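Local coordinates for SusD superfamily protein (Bacteroides vulgatus ATCC 8482, PDB 3JQ0), which is of unconfirmed function but, as a SusD-family outer-membrane protein, probably binds sugars for nutrient uptake, at residues A[146-149]-A[150-153]; A[115-118]-A[119-122]; A[193-196]-A[197-201]. One frame throughout, in Å; residues are numbered along the deposited sequence. Where two conformers were deposited one is given.

Contact 1 of 3, residues A[146-149]-A[150-153]; sequences VSPA and TEVM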
loop_
_atom_site.group_PDB
_atom_site.type_symbol
_atom_site.label_atom_id
_atom_site.label_comp_id
_atom_site.label_asym_id
_atom_site.label_seq_id
_atom_site.Cartn_x
_atom_site.Cartn_y
_atom_site.Cartn_z
ATOM N N VAL A 146 25.904 -4.456 7.685
ATOM C CA VAL A 146 24.512 -4.723 8.031
ATOM C C VAL A 146 24.369 -5.353 9.420
ATOM O O VAL A 146 25.287 -6.046 9.909
ATOM C CB VAL A 146 23.795 -5.577 6.942
ATOM C CG1 VAL A 146 23.879 -4.889 5.588
ATOM C CG2 VAL A 146 24.296 -7.013 6.905
ATOM N N SER A 147 23.190 -5.173 10.011
ATOM C CA SER A 147 22.762 -5.921 11.190
ATOM C C SER A 147 21.835 -7.043 10.752
ATOM O O SER A 147 21.097 -6.908 9.755
ATOM C CB SER A 147 22.054 -4.997 12.170
ATOM O OG SER A 147 22.943 -4.014 12.614
ATOM N N PRO A 148 21.841 -8.149 11.494
ATOM C CA PRO A 148 20.908 -9.222 11.170
ATOM C C PRO A 148 19.458 -8.747 11.266
ATOM O O PRO A 148 19.121 -7.893 12.121
ATOM C CB PRO A 148 21.209 -10.320 12.211
ATOM C CG PRO A 148 22.414 -9.949 12.810
ATOM C CD PRO A 148 22.716 -8.509 12.624
ATOM N N ALA A 149 18.601 -9.353 10.439
ATOM C CA ALA A 149 17.162 -9.044 10.430
ATOM C C ALA A 149 16.563 -9.023 11.857
ATOM O O ALA A 149 15.730 -8.167 12.174
ATOM C CB ALA A 149 16.400 -10.029 9.529
ATOM N N THR A 150 16.967 -9.973 12.707
ATOM C CA THR A 150 16.479 -9.964 14.100
ATOM C C THR A 150 16.789 -8.663 14.841
ATOM O O THR A 150 15.943 -8.146 15.583
ATOM C CB THR A 150 17.031 -11.164 14.883
ATOM O OG1 THR A 150 18.446 -11.145 14.844
ATOM C CG2 THR A 150 16.448 -12.440 14.365
ATOM N N GLU A 151 17.996 -8.155 14.669
ATOM C CA GLU A 151 18.386 -6.916 15.295
ATOM C C GLU A 151 17.708 -5.733 14.645
ATOM O O GLU A 151 17.373 -4.761 15.333
ATOM C CB GLU A 151 19.899 -6.730 15.286
ATOM C CG GLU A 151 20.607 -7.736 16.151
ATOM C CD GLU A 151 22.112 -7.572 16.157
ATOM O OE1 GLU A 151 22.612 -6.500 15.771
ATOM O OE2 GLU A 151 22.766 -8.568 16.558
ATOM N N VAL A 152 17.471 -5.786 13.322
ATOM C CA VAL A 152 16.664 -4.760 12.673
ATOM C C VAL A 152 15.273 -4.687 13.290
ATOM O O VAL A 152 14.769 -3.617 13.635
ATOM C CB VAL A 152 16.619 -4.969 11.131
ATOM C CG1 VAL A 152 15.724 -3.894 10.482
ATOM C CG2 VAL A 152 18.049 -4.987 10.515
HETATM N N MSE A 153 14.630 -5.840 13.459
HETATM C CA MSE A 153 13.318 -5.879 14.086
HETATM C C MSE A 153 13.337 -5.404 15.516
HETATM O O MSE A 153 12.430 -4.702 15.951
HETATM C CB MSE A 153 12.674 -7.284 13.964
HETATM C CG MSE A 153 11.327 -7.363 14.658
HETATM SE SE MSE A 153 10.019 -6.097 13.956
HETATM C CE MSE A 153 9.270 -7.205 12.542
HETATM O O HOH W 1 24.773 -5.469 14.195
#

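Contact 2 of 3, residues A[115-118]-A[119-122]; sequences YFHL and LRSW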
loop_
_atom_site.group_PDB
_atom_site.type_symbol
_atom_site.label_atom_id
_atom_site.label_comp_id
_atom_site.label_asym_id
_atom_site.label_seq_id
_atom_site.Cartn_x
_atom_site.Cartn_y
_atom_site.Cartn_z
ATOM N N TYR A 115 12.393 1.509 8.383
ATOM C CA TYR A 115 13.115 0.299 8.658
ATOM C C TYR A 115 12.279 -0.955 8.443
ATOM O O TYR A 115 12.835 -2.015 8.085
ATOM C CB TYR A 115 13.771 0.287 10.043
ATOM C CG TYR A 115 15.123 1.008 10.044
ATOM C CD1 TYR A 115 16.215 0.455 9.432
ATOM C CD2 TYR A 115 15.267 2.263 10.618
ATOM C CE1 TYR A 115 17.436 1.117 9.388
ATOM C CE2 TYR A 115 16.480 2.914 10.639
ATOM C CZ TYR A 115 17.566 2.348 10.023
ATOM O OH TYR A 115 18.809 2.976 9.946
ATOM N N PHE A 116 10.952 -0.878 8.632
ATOM C CA PHE A 116 10.081 -2.044 8.416
ATOM C C PHE A 116 9.908 -2.348 6.916
ATOM O O PHE A 116 9.859 -3.517 6.533
ATOM C CB PHE A 116 8.767 -1.844 9.153
ATOM C CG PHE A 116 7.843 -3.036 9.123
ATOM C CD1 PHE A 116 8.269 -4.301 9.505
ATOM C CD2 PHE A 116 6.523 -2.882 8.729
ATOM C CE1 PHE A 116 7.425 -5.374 9.494
ATOM C CE2 PHE A 116 5.671 -3.975 8.713
ATOM C CZ PHE A 116 6.117 -5.227 9.116
ATOM N N HIS A 117 9.869 -1.329 6.047
ATOM C CA HIS A 117 9.996 -1.579 4.604
ATOM C C HIS A 117 11.324 -2.238 4.286
ATOM O O HIS A 117 11.423 -3.179 3.505
ATOM C CB HIS A 117 9.852 -0.302 3.799
ATOM C CG HIS A 117 8.446 0.142 3.571
ATOM N ND1 HIS A 117 7.550 -0.525 2.775
ATOM C CD2 HIS A 117 7.829 1.278 3.984
ATOM C CE1 HIS A 117 6.423 0.156 2.750
ATOM N NE2 HIS A 117 6.553 1.251 3.490
ATOM N N LEU A 118 12.402 -1.713 4.875
ATOM C CA LEU A 118 13.744 -2.272 4.614
ATOM C C LEU A 118 13.858 -3.734 5.056
ATOM O O LEU A 118 14.393 -4.563 4.343
ATOM C CB LEU A 118 14.851 -1.414 5.279
ATOM C CG LEU A 118 15.037 0.013 4.730
ATOM C CD1 LEU A 118 16.036 0.795 5.581
ATOM C CD2 LEU A 118 15.512 -0.064 3.287
ATOM N N LEU A 119 13.327 -4.039 6.248
ATOM C CA LEU A 119 13.378 -5.420 6.770
ATOM C C LEU A 119 12.673 -6.394 5.823
ATOM O O LEU A 119 13.201 -7.431 5.483
ATOM C CB LEU A 119 12.677 -5.471 8.119
ATOM C CG LEU A 119 12.569 -6.857 8.719
ATOM C CD1 LEU A 119 13.919 -7.453 9.111
ATOM C CD2 LEU A 119 11.603 -6.852 9.896
ATOM N N ARG A 120 11.453 -6.041 5.400
ATOM C CA ARG A 120 10.651 -6.929 4.573
ATOM C C ARG A 120 11.194 -7.073 3.162
ATOM O O ARG A 120 10.947 -8.061 2.488
ATOM C CB ARG A 120 9.192 -6.466 4.560
ATOM C CG ARG A 120 8.493 -6.580 5.914
ATOM C CD ARG A 120 7.059 -6.109 5.829
ATOM N NE ARG A 120 7.010 -4.658 5.703
ATOM C CZ ARG A 120 5.884 -3.985 5.518
ATOM N NH1 ARG A 120 4.738 -4.626 5.401
ATOM N NH2 ARG A 120 5.924 -2.665 5.394
ATOM N N SER A 121 11.930 -6.056 2.723
ATOM C CA SER A 121 12.384 -5.976 1.326
ATOM C C SER A 121 13.826 -6.441 1.145
ATOM O O SER A 121 14.111 -7.234 0.267
ATOM C CB SER A 121 12.159 -4.563 0.781
ATOM O OG SER A 121 10.761 -4.279 0.792
ATOM N N TRP A 122 14.752 -5.928 1.961
ATOM C CA TRP A 122 16.173 -6.263 1.916
ATOM C C TRP A 122 16.697 -7.162 3.045
ATOM O O TRP A 122 17.730 -7.777 2.857
ATOM C CB TRP A 122 17.026 -5.001 1.764
ATOM C CG TRP A 122 16.989 -4.440 0.362
ATOM C CD1 TRP A 122 17.771 -4.892 -0.699
ATOM C CD2 TRP A 122 16.133 -3.410 -0.184
ATOM N NE1 TRP A 122 17.471 -4.181 -1.826
ATOM C CE2 TRP A 122 16.445 -3.305 -1.556
ATOM C CE3 TRP A 122 15.151 -2.589 0.340
ATOM C CZ2 TRP A 122 15.807 -2.369 -2.372
ATOM C CZ3 TRP A 122 14.513 -1.686 -0.490
ATOM C CH2 TRP A 122 14.846 -1.595 -1.814
#

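Contact 3 of 3, residues A[193-196]-A[197-201]; sequences YLWS and GRQMN. With SO4 (sulfate ion), chain G.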
loop_
_atom_site.group_PDB
_atom_site.type_symbol
_atom_site.label_atom_id
_atom_site.label_comp_id
_atom_site.label_asym_id
_atom_site.label_seq_id
_atom_site.Cartn_x
_atom_site.Cartn_y
_atom_site.Cartn_z
ATOM N N TYR A 193 4.432 -6.638 14.782
ATOM C CA TYR A 193 4.280 -7.795 15.645
ATOM C C TYR A 193 3.607 -8.953 14.908
ATOM O O TYR A 193 3.892 -10.116 15.240
ATOM C CB TYR A 193 3.623 -7.411 16.980
ATOM C CG TYR A 193 4.562 -6.724 17.904
ATOM C CD1 TYR A 193 4.816 -5.360 17.846
ATOM C CD2 TYR A 193 5.215 -7.442 18.909
ATOM C CE1 TYR A 193 5.702 -4.758 18.712
ATOM C CE2 TYR A 193 6.091 -6.836 19.789
ATOM C CZ TYR A 193 6.342 -5.482 19.683
ATOM O OH TYR A 193 7.214 -4.855 20.556
ATOM N N LEU A 194 2.736 -8.706 13.921
ATOM C CA LEU A 194 2.324 -9.818 13.068
ATOM C C LEU A 194 3.517 -10.446 12.357
ATOM O O LEU A 194 3.648 -11.681 12.298
ATOM C CB LEU A 194 1.296 -9.361 12.014
ATOM C CG LEU A 194 -0.140 -9.162 12.434
ATOM C CD1 LEU A 194 -0.973 -8.695 11.226
ATOM C CD2 LEU A 194 -0.736 -10.450 13.010
ATOM N N TRP A 195 4.408 -9.607 11.832
ATOM C CA TRP A 195 5.540 -10.073 11.084
ATOM C C TRP A 195 6.492 -10.865 11.995
ATOM O O TRP A 195 6.912 -11.990 11.690
ATOM C CB TRP A 195 6.312 -8.915 10.448
ATOM C CG TRP A 195 7.416 -9.360 9.556
ATOM C CD1 TRP A 195 8.690 -9.664 9.925
ATOM C CD2 TRP A 195 7.340 -9.621 8.154
ATOM N NE1 TRP A 195 9.405 -10.094 8.845
ATOM C CE2 TRP A 195 8.600 -10.060 7.743
ATOM C CE3 TRP A 195 6.317 -9.503 7.198
ATOM C CZ2 TRP A 195 8.888 -10.402 6.417
ATOM C CZ3 TRP A 195 6.593 -9.857 5.907
ATOM C CH2 TRP A 195 7.880 -10.271 5.523
ATOM N N SER A 196 6.815 -10.318 13.163
ATOM C CA SER A 196 7.689 -11.125 14.025
ATOM C C SER A 196 6.986 -12.381 14.510
ATOM O O SER A 196 7.625 -13.429 14.604
ATOM C CB SER A 196 8.246 -10.351 15.191
ATOM O OG SER A 196 7.248 -9.895 16.076
ATOM N N GLY A 197 5.673 -12.319 14.751
ATOM C CA GLY A 197 4.941 -13.493 15.202
ATOM C C GLY A 197 4.968 -14.632 14.169
ATOM O O GLY A 197 5.143 -15.793 14.528
ATOM N N ARG A 198 4.759 -14.287 12.891
ATOM C CA ARG A 198 4.580 -15.271 11.838
ATOM C C ARG A 198 5.855 -15.590 11.083
ATOM O O ARG A 198 6.043 -16.753 10.686
ATOM C CB ARG A 198 3.479 -14.771 10.903
ATOM C CG ARG A 198 3.135 -15.667 9.720
ATOM C CD ARG A 198 2.441 -16.960 10.159
ATOM N NE ARG A 198 2.053 -17.684 8.955
ATOM C CZ ARG A 198 1.059 -18.548 8.855
ATOM N NH1 ARG A 198 0.317 -18.851 9.909
ATOM N NH2 ARG A 198 0.791 -19.049 7.684
ATOM N N GLN A 199 6.695 -14.590 10.875
ATOM C CA GLN A 199 7.930 -14.756 10.133
ATOM C C GLN A 199 9.172 -14.965 10.972
ATOM O O GLN A 199 10.191 -15.350 10.437
ATOM C CB GLN A 199 8.179 -13.580 9.162
ATOM C CG GLN A 199 7.250 -13.590 7.945
ATOM C CD GLN A 199 7.491 -14.853 7.145
ATOM O OE1 GLN A 199 8.646 -15.133 6.814
ATOM N NE2 GLN A 199 6.459 -15.661 6.914
HETATM N N MSE A 200 9.130 -14.657 12.269
HETATM C CA MSE A 200 10.310 -14.735 13.123
HETATM C C MSE A 200 10.034 -15.501 14.413
HETATM O O MSE A 200 10.655 -15.239 15.453
HETATM C CB MSE A 200 10.863 -13.337 13.406
HETATM C CG MSE A 200 11.228 -12.565 12.153
HETATM SE SE MSE A 200 11.559 -10.653 12.435
HETATM C CE MSE A 200 13.087 -10.452 11.354
ATOM N N ASN A 201 9.125 -16.472 14.339
ATOM C CA ASN A 201 8.885 -17.424 15.430
ATOM C C ASN A 201 8.310 -16.786 16.684
ATOM O O ASN A 201 8.337 -17.404 17.765
ATOM C CB ASN A 201 10.149 -18.248 15.795
ATOM C CG ASN A 201 10.656 -19.066 14.646
ATOM O OD1 ASN A 201 10.133 -20.208 14.358
ATOM N ND2 ASN A 201 11.616 -18.579 13.968
HETATM S S SO4 G . 7.640 -19.521 5.880
HETATM O O1 SO4 G . 8.053 -19.105 4.508
HETATM O O2 SO4 G . 8.450 -20.596 6.412
HETATM O O3 SO4 G . 7.716 -18.346 6.674
HETATM O O4 SO4 G . 6.220 -19.863 5.904
#

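Contact 1 of 3, residues A[146-149]-A[150-153]
With CG of Glu-151 anti to its carbonyl carbon (chi1 -67°) and the chain extended beyond it, the carboxylate is carried back over Pro-148 and toward Ser-147, whose OG stands beside its own backbone N at chi1 -63°. The two side chains are joined through a water, which lies 2.8 Å from Ser-147 OG and donates to Glu-151 OE1 at 2.9 Å. On the way the carboxylate crosses the proline ring at an angle, with Glu-151 CD 3.7 Å from Pro-148 CD.

Pro-148 is the N-cap of helix 149-167. Its carbonyl starts the helical bonding: Val-152 N reaches Pro-148 O at 2.9 Å, while the bond from Glu-151 N to the same oxygen is weak. Met-153 N then bonds to Ala-149 O at 2.9 Å. A methyl of Val-152, CG2, rests 3.7 Å from Ser-147 O. Proline offers no side-chain cap; Asp-124 OD1, from the preceding loop, accepts a hydrogen bond from Ala-149 N instead.

Glu-151 in the first turn and Asp-124, reaching in from that loop, place two acidic groups at the helix start, where they would probably interact favourably with the helix dipole.

Contact 2 of 3, residues A[115-118]-A[119-122]
Arg-120 lays its guanidinium flat on the Phe-116 ring one turn earlier, planes 10° apart and centres 3.8 Å apart. The cation-pi contact is off-centre, CZ lying close to CE2 at the rim, while Arg-120 CD makes a CH-pi contact over the same face. A bend at chi3 (-73°) folds the chain back to allow this. NH2 also lies over the His-117 ring, 3.8 Å from ND1, and Tyr-450, bonded to that ND1, adds a second cation-pi contact.

Among the hydrogen bonds, Phe-116 O is gripped twice by Arg-120, from opposite faces of its plane: by N and by NE, each at 3.2 Å. NE comes from above the carbonyl plane, yet the oxygen lies in the guanidinium plane, which helps fix the group's rotation. With an alanine here, Phe-116 O loses its NE donor and that ring face would probably be left without its packing.

Apolar contacts are looser: Leu-119 CD2 meets the edge of Phe-116, and Leu-118 CD2 lies 3.9 Å from Trp-122 CE3.

All eight residues are buried near the C-terminal end of helix 97-122, where helix 75-91 packs on Leu-118, helix 149-167 on Leu-119 and helix 182-199 on Arg-120.

Contact 3 of 3, residues A[193-196]-A[197-201]
Gln-199 folds back over the indole of Trp-195 in the last turn of helix 182-199, in a mainly helical protein of the SusD family, related to TPR proteins. Its CB sits 3.2 Å from Trp-195 O, the carbonyl that also receives Gln-199 N, and faces the five-membered ring with NE1 3.7 Å away. CG, the next atom, settles over the six-membered ring in a CH-pi contact, 3.8 Å from the centroid and only 12° off the ring normal. The bend at chi2 then turns the amide off the indole, and the two planes end 55° apart. At the tip, NE2 gives a hydrogen bond to O3 of a sulfate ion and another to the backbone carbonyl of Leu-454. The sulfate, probably from the crystallisation liquor, is also held by the backbone N of Trp-457.

Trp-195 can present its ring this way because CG lies anti to the backbone N (chi1 -174°), carrying the indole out from the helix at a level where Gln-199, one turn on, can fold over it. A second neighbour meets it at the edge: in one of two conformers, the selenium of Met-200, a selenomethionine, makes a Met-aromatic contact in the plane of the ring. The indole then has aliphatic carbon on a face and selenium at its rim.

Met-200 is where the chain leaves helical geometry. Its N still reaches Ser-196 O at 3.0 Å, but from above the carbonyl plane. In one of its own two conformers, Ser-196 OG bonds to Asp-206 and Lys-157, tying the turn to helices 204-217 and 149-167. In the Met-200 conformer that meets the indole, SE stands 3.9 Å from Trp-195 CD1.

In the fold
The three contacts come from two helices and the start of a third, and converge on one apolar cluster. Contacts 1 and 2 have centres about 10 Å apart, and contact 3 lies about 14 Å from each. Met-153 and Leu-119 are shared pieces: Met-153 CE is 3.5 Å from Leu-119 CD2 and 3.6 Å from Trp-195 CD1, while Leu-119 CD1 is 3.6 Å from Ala-149 CB and 3.8 Å from Met-200 CE. Between contacts 2 and 3, Arg-120 CD packs 3.7 Å from Trp-195 CE3. The sulfate that touches contact 3 through Gln-199, probably from the crystallisation liquor, does not by itself mark a sugar site.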